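PDB 5Z06: Exo beta-1,2-glucooligosaccharide sophorohydrolase (non-reducing end) from Parabacteroides distasonis ATCC 8503, which hydrolyses linear beta-1,2-glucan and beta-1,2-glucooligosaccharides of four or more glucose units, releasing sophorose from the non-reducing end. Local coordinates for residues A[435-446]-A[454-465]. Sequence-based numbering, arbitrary orientation.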
loop_
_atom_site.group_PDB
_atom_site.type_symbol
_atom_site.label_atom_id
_atom_site.label_comp_id
_atom_site.label_asym_id
_atom_site.label_seq_id
_atom_site.Cartn_x
_atom_site.Cartn_y
_atom_site.Cartn_z
ATOM N N TYR A 435 9.786 28.539 -0.343
ATOM C CA TYR A 435 8.672 27.931 -1.074
ATOM C C TYR A 435 7.458 28.848 -1.296
ATOM O O TYR A 435 6.447 28.424 -1.859
ATOM C CB TYR A 435 8.299 26.589 -0.427
ATOM C CG TYR A 435 9.329 25.576 -0.770
ATOM C CD1 TYR A 435 10.540 25.527 -0.090
ATOM C CD2 TYR A 435 9.140 24.703 -1.833
ATOM C CE1 TYR A 435 11.517 24.609 -0.448
ATOM C CE2 TYR A 435 10.120 23.779 -2.194
ATOM C CZ TYR A 435 11.299 23.747 -1.502
ATOM O OH TYR A 435 12.249 22.839 -1.862
ATOM N N LYS A 436 7.554 30.091 -0.838
ATOM C CA LYS A 436 6.650 31.147 -1.267
ATOM C C LYS A 436 6.801 31.505 -2.740
ATOM O O LYS A 436 5.848 31.996 -3.339
ATOM C CB LYS A 436 6.854 32.404 -0.425
ATOM C CG LYS A 436 6.347 32.273 1.002
ATOM C CD LYS A 436 6.688 33.474 1.855
ATOM C CE LYS A 436 5.987 34.717 1.344
ATOM N NZ LYS A 436 6.324 35.882 2.185
ATOM N N GLN A 437 7.990 31.287 -3.304
ATOM C CA GLN A 437 8.300 31.568 -4.706
ATOM C C GLN A 437 8.490 33.055 -4.932
ATOM O O GLN A 437 9.471 33.449 -5.534
ATOM C CB GLN A 437 7.273 30.992 -5.708
ATOM C CG GLN A 437 7.531 31.414 -7.166
ATOM C CD GLN A 437 6.734 30.644 -8.206
ATOM O OE1 GLN A 437 5.878 29.796 -7.896
ATOM N NE2 GLN A 437 7.025 30.925 -9.453
ATOM N N PHE A 438 7.529 33.857 -4.488
ATOM C CA PHE A 438 7.646 35.318 -4.494
ATOM C C PHE A 438 7.615 35.806 -3.070
ATOM O O PHE A 438 6.946 35.218 -2.228
ATOM C CB PHE A 438 6.490 35.965 -5.277
ATOM C CG PHE A 438 6.209 35.291 -6.581
ATOM C CD1 PHE A 438 7.010 35.542 -7.694
ATOM C CD2 PHE A 438 5.173 34.379 -6.700
ATOM C CE1 PHE A 438 6.774 34.917 -8.899
ATOM C CE2 PHE A 438 4.931 33.748 -7.916
ATOM C CZ PHE A 438 5.735 34.019 -9.017
ATOM N N LYS A 439 8.297 36.917 -2.829
ATOM C CA LYS A 439 8.358 37.550 -1.517
ATOM C C LYS A 439 6.958 37.884 -1.017
ATOM O O LYS A 439 6.671 37.760 0.151
ATOM C CB LYS A 439 9.183 38.849 -1.569
ATOM C CG LYS A 439 10.621 38.727 -2.076
ATOM C CD LYS A 439 11.513 37.928 -1.129
ATOM C CE LYS A 439 12.967 37.948 -1.597
ATOM N NZ LYS A 439 13.921 37.890 -0.453
ATOM N N ASP A 440 6.092 38.317 -1.918
ATOM C CA ASP A 440 4.742 38.730 -1.562
ATOM C C ASP A 440 3.698 37.659 -1.911
ATOM O O ASP A 440 2.513 37.969 -1.961
ATOM C CB ASP A 440 4.410 40.070 -2.251
ATOM C CG ASP A 440 4.351 39.956 -3.767
ATOM O OD1 ASP A 440 5.204 39.241 -4.348
ATOM O OD2 ASP A 440 3.457 40.586 -4.377
ATOM N N SER A 441 4.112 36.408 -2.138
ATOM C CA SER A 441 3.150 35.348 -2.458
ATOM C C SER A 441 2.225 35.131 -1.265
ATOM O O SER A 441 2.699 34.967 -0.135
ATOM C CB SER A 441 3.826 34.031 -2.794
ATOM O OG SER A 441 2.872 32.996 -2.988
ATOM N N PRO A 442 0.905 35.150 -1.506
ATOM C CA PRO A 442 -0.012 34.708 -0.448
ATOM C C PRO A 442 0.067 33.189 -0.152
ATOM O O PRO A 442 -0.436 32.750 0.880
ATOM C CB PRO A 442 -1.405 35.094 -0.976
ATOM C CG PRO A 442 -1.218 35.615 -2.356
ATOM C CD PRO A 442 0.207 35.457 -2.771
ATOM N N TYR A 443 0.709 32.432 -1.044
ATOM C CA TYR A 443 0.726 30.979 -1.001
ATOM C C TYR A 443 2.119 30.422 -0.838
ATOM O O TYR A 443 3.105 30.983 -1.360
ATOM C CB TYR A 443 0.190 30.409 -2.308
ATOM C CG TYR A 443 -1.162 30.900 -2.674
ATOM C CD1 TYR A 443 -2.298 30.319 -2.125
ATOM C CD2 TYR A 443 -1.316 31.953 -3.583
ATOM C CE1 TYR A 443 -3.561 30.763 -2.447
ATOM C CE2 TYR A 443 -2.571 32.413 -3.925
ATOM C CZ TYR A 443 -3.696 31.815 -3.356
ATOM O OH TYR A 443 -4.953 32.268 -3.685
ATOM N N LEU A 444 2.180 29.277 -0.160
ATOM C CA LEU A 444 3.295 28.382 -0.313
ATOM C C LEU A 444 3.092 27.603 -1.585
ATOM O O LEU A 444 1.951 27.386 -2.008
ATOM C CB LEU A 444 3.390 27.392 0.870
ATOM C CG LEU A 444 3.917 27.965 2.171
ATOM C CD1 LEU A 444 3.713 26.963 3.306
ATOM C CD2 LEU A 444 5.395 28.315 2.014
ATOM N N TYR A 445 4.205 27.171 -2.183
ATOM C CA TYR A 445 4.187 26.219 -3.271
ATOM C C TYR A 445 4.609 24.833 -2.816
ATOM O O TYR A 445 5.412 24.672 -1.883
ATOM C CB TYR A 445 5.030 26.705 -4.429
ATOM C CG TYR A 445 4.334 27.847 -5.139
ATOM C CD1 TYR A 445 4.319 29.119 -4.579
ATOM C CD2 TYR A 445 3.623 27.639 -6.320
ATOM C CE1 TYR A 445 3.658 30.163 -5.196
ATOM C CE2 TYR A 445 2.965 28.684 -6.944
ATOM C CZ TYR A 445 3.000 29.940 -6.381
ATOM O OH TYR A 445 2.344 30.989 -6.958
ATOM N N TRP A 446 4.029 23.847 -3.491
ATOM C CA TRP A 446 4.237 22.439 -3.208
ATOM C C TRP A 446 5.671 22.039 -3.534
ATOM O O TRP A 446 6.322 21.363 -2.725
ATOM C CB TRP A 446 3.239 21.581 -4.006
ATOM C CG TRP A 446 2.957 20.245 -3.431
ATOM C CD1 TRP A 446 3.856 19.300 -3.097
ATOM C CD2 TRP A 446 1.670 19.697 -3.140
ATOM N NE1 TRP A 446 3.221 18.195 -2.585
ATOM C CE2 TRP A 446 1.876 18.405 -2.611
ATOM C CE3 TRP A 446 0.362 20.163 -3.289
ATOM C CZ2 TRP A 446 0.836 17.587 -2.192
ATOM C CZ3 TRP A 446 -0.682 19.341 -2.887
ATOM C CH2 TRP A 446 -0.440 18.069 -2.341
ATOM N N TRP A 454 10.083 26.527 -10.513
ATOM C CA TRP A 454 8.683 26.444 -10.103
ATOM C C TRP A 454 7.777 25.906 -11.206
ATOM O O TRP A 454 6.602 26.219 -11.227
ATOM C CB TRP A 454 8.196 27.818 -9.654
ATOM C CG TRP A 454 9.132 28.433 -8.687
ATOM C CD1 TRP A 454 10.103 29.371 -8.943
ATOM C CD2 TRP A 454 9.227 28.122 -7.313
ATOM N NE1 TRP A 454 10.781 29.674 -7.791
ATOM C CE2 TRP A 454 10.255 28.924 -6.773
ATOM C CE3 TRP A 454 8.534 27.242 -6.471
ATOM C CZ2 TRP A 454 10.611 28.863 -5.443
ATOM C CZ3 TRP A 454 8.879 27.194 -5.138
ATOM C CH2 TRP A 454 9.905 28.002 -4.636
ATOM N N VAL A 455 8.313 25.039 -12.067
ATOM C CA VAL A 455 7.556 24.514 -13.188
ATOM C C VAL A 455 6.243 23.846 -12.753
ATOM O O VAL A 455 5.226 24.039 -13.424
ATOM C CB VAL A 455 8.415 23.588 -14.094
ATOM C CG1 VAL A 455 8.808 22.296 -13.376
ATOM C CG2 VAL A 455 7.686 23.289 -15.397
ATOM N N ILE A 456 6.236 23.091 -11.640
ATOM C CA ILE A 456 4.998 22.370 -11.273
ATOM C C ILE A 456 3.954 23.341 -10.787
ATOM O O ILE A 456 2.786 23.207 -11.142
ATOM C CB ILE A 456 5.200 21.240 -10.266
ATOM C CG1 ILE A 456 6.110 20.182 -10.902
ATOM C CG2 ILE A 456 3.836 20.640 -9.850
ATOM C CD1 ILE A 456 6.445 18.995 -10.013
ATOM N N ASN A 457 4.378 24.309 -9.977
ATOM C CA ASN A 457 3.591 25.516 -9.716
ATOM C C ASN A 457 2.227 25.255 -9.069
ATOM O O ASN A 457 1.193 25.839 -9.434
ATOM C CB ASN A 457 3.436 26.334 -11.017
ATOM C CG ASN A 457 3.420 27.827 -10.762
ATOM O OD1 ASN A 457 4.354 28.397 -10.156
ATOM N ND2 ASN A 457 2.355 28.473 -11.207
ATOM N N HIS A 458 2.245 24.373 -8.086
ATOM C CA HIS A 458 1.044 23.958 -7.404
ATOM C C HIS A 458 1.004 24.736 -6.097
ATOM O O HIS A 458 1.861 24.537 -5.222
ATOM C CB HIS A 458 1.118 22.460 -7.170
ATOM C CG HIS A 458 -0.165 21.841 -6.739
ATOM N ND1 HIS A 458 -0.425 20.500 -6.910
ATOM C CD2 HIS A 458 -1.261 22.365 -6.146
ATOM C CE1 HIS A 458 -1.632 20.228 -6.448
ATOM N NE2 HIS A 458 -2.164 21.345 -5.985
ATOM N N LYS A 459 0.032 25.639 -5.969
ATOM C CA LYS A 459 -0.145 26.405 -4.740
ATOM C C LYS A 459 -0.707 25.503 -3.672
ATOM O O LYS A 459 -1.492 24.611 -3.983
ATOM C CB LYS A 459 -1.093 27.561 -4.945
ATOM C CG LYS A 459 -0.515 28.685 -5.794
ATOM C CD LYS A 459 -1.650 29.514 -6.401
ATOM C CE LYS A 459 -1.187 30.885 -6.886
ATOM N NZ LYS A 459 -0.501 30.814 -8.204
ATOM N N LEU A 460 -0.307 25.731 -2.421
ATOM C CA LEU A 460 -0.863 24.985 -1.308
ATOM C C LEU A 460 -2.108 25.688 -0.845
ATOM O O LEU A 460 -2.038 26.778 -0.277
ATOM C CB LEU A 460 0.145 24.842 -0.157
ATOM C CG LEU A 460 1.152 23.710 -0.221
ATOM C CD1 LEU A 460 1.452 23.232 -1.624
ATOM C CD2 LEU A 460 2.433 24.033 0.511
ATOM N N ILE A 461 -3.251 25.060 -1.106
ATOM C CA ILE A 461 -4.543 25.655 -0.825
ATOM C C ILE A 461 -5.414 24.633 -0.150
ATOM O O ILE A 461 -5.696 23.576 -0.733
ATOM C CB ILE A 461 -5.216 26.122 -2.135
ATOM C CG1 ILE A 461 -4.302 27.138 -2.856
ATOM C CG2 ILE A 461 -6.607 26.706 -1.855
ATOM C CD1 ILE A 461 -4.760 27.485 -4.253
ATOM N N GLY A 462 -5.823 24.944 1.077
ATOM C CA GLY A 462 -6.765 24.123 1.846
ATOM C C GLY A 462 -8.200 24.471 1.475
ATOM O O GLY A 462 -8.418 25.451 0.788
ATOM N N TRP A 463 -9.198 23.705 1.899
ATOM C CA TRP A 463 -9.041 22.467 2.653
ATOM C C TRP A 463 -8.468 21.355 1.792
ATOM O O TRP A 463 -9.016 21.001 0.744
ATOM C CB TRP A 463 -10.373 22.000 3.181
ATOM C CG TRP A 463 -10.325 20.654 3.837
ATOM C CD1 TRP A 463 -10.845 19.470 3.360
ATOM C CD2 TRP A 463 -9.696 20.341 5.072
ATOM N NE1 TRP A 463 -10.602 18.454 4.244
ATOM C CE2 TRP A 463 -9.895 18.952 5.306
ATOM C CE3 TRP A 463 -9.005 21.093 6.017
ATOM C CZ2 TRP A 463 -9.431 18.318 6.451
ATOM C CZ3 TRP A 463 -8.541 20.453 7.168
ATOM C CH2 TRP A 463 -8.759 19.089 7.373
ATOM N N ASN A 464 -7.328 20.855 2.236
ATOM C CA ASN A 464 -6.784 19.607 1.775
ATOM C C ASN A 464 -5.844 19.076 2.869
ATOM O O ASN A 464 -6.004 19.421 4.043
ATOM C CB ASN A 464 -6.151 19.745 0.367
ATOM C CG ASN A 464 -4.903 20.602 0.332
ATOM O OD1 ASN A 464 -4.484 21.202 1.323
ATOM N ND2 ASN A 464 -4.294 20.652 -0.830
ATOM N N GLU A 465 -4.862 18.274 2.498
ATOM C CA GLU A 465 -3.998 17.601 3.484
ATOM C C GLU A 465 -2.862 18.442 4.012
ATOM O O GLU A 465 -2.117 17.970 4.887
ATOM C CB GLU A 465 -3.376 16.338 2.870
ATOM C CG GLU A 465 -2.348 16.552 1.759
ATOM C CD GLU A 465 -2.927 16.397 0.371
ATOM O OE1 GLU A 465 -3.969 16.969 0.161
ATOM O OE2 GLU A 465 -2.353 15.751 -0.512
#
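Y445 and K459 pair through a single beta bridge flanked by two backbone hydrogen bonds, L460 N to L444 O (2.8 Å) and W446 N to H458 O (2.9 Å). Q437 lays its extended chain across the indole of W454, CG 3.5 Å from the centroid of the five-membered ring and the amide stacked nearly parallel above it; a chi1 of 174°, which sets CG opposite the backbone N, carries the chain there. The same indole turns its edge to the face of Y435 in an offset T-shaped pair, planes at 85°, while its CZ3 meets Y445 CB. Replacing W454 with an alanine is likely to strip Q437 of the ring it lies on and open a gap beside Y435 and Y445. K459 runs alongside Y445, bends at its end to bring NZ within 3.1 Å of Y445 OH in a hydrogen bond, and lays CD over one face of Y443. W446 CE3 sits above the H458 imidazole, whose NE2 bonds to Y500, and L460 CD1 packs against W446 CB. At the indole edge, W446 CH2 meets E465 OE2 at 3.5 Å. The loop after helix 414-428 and the one leading to helix 467-475 are thus joined by a lone beta bridge beside an aromatic cluster of Y435, Y445 and W454.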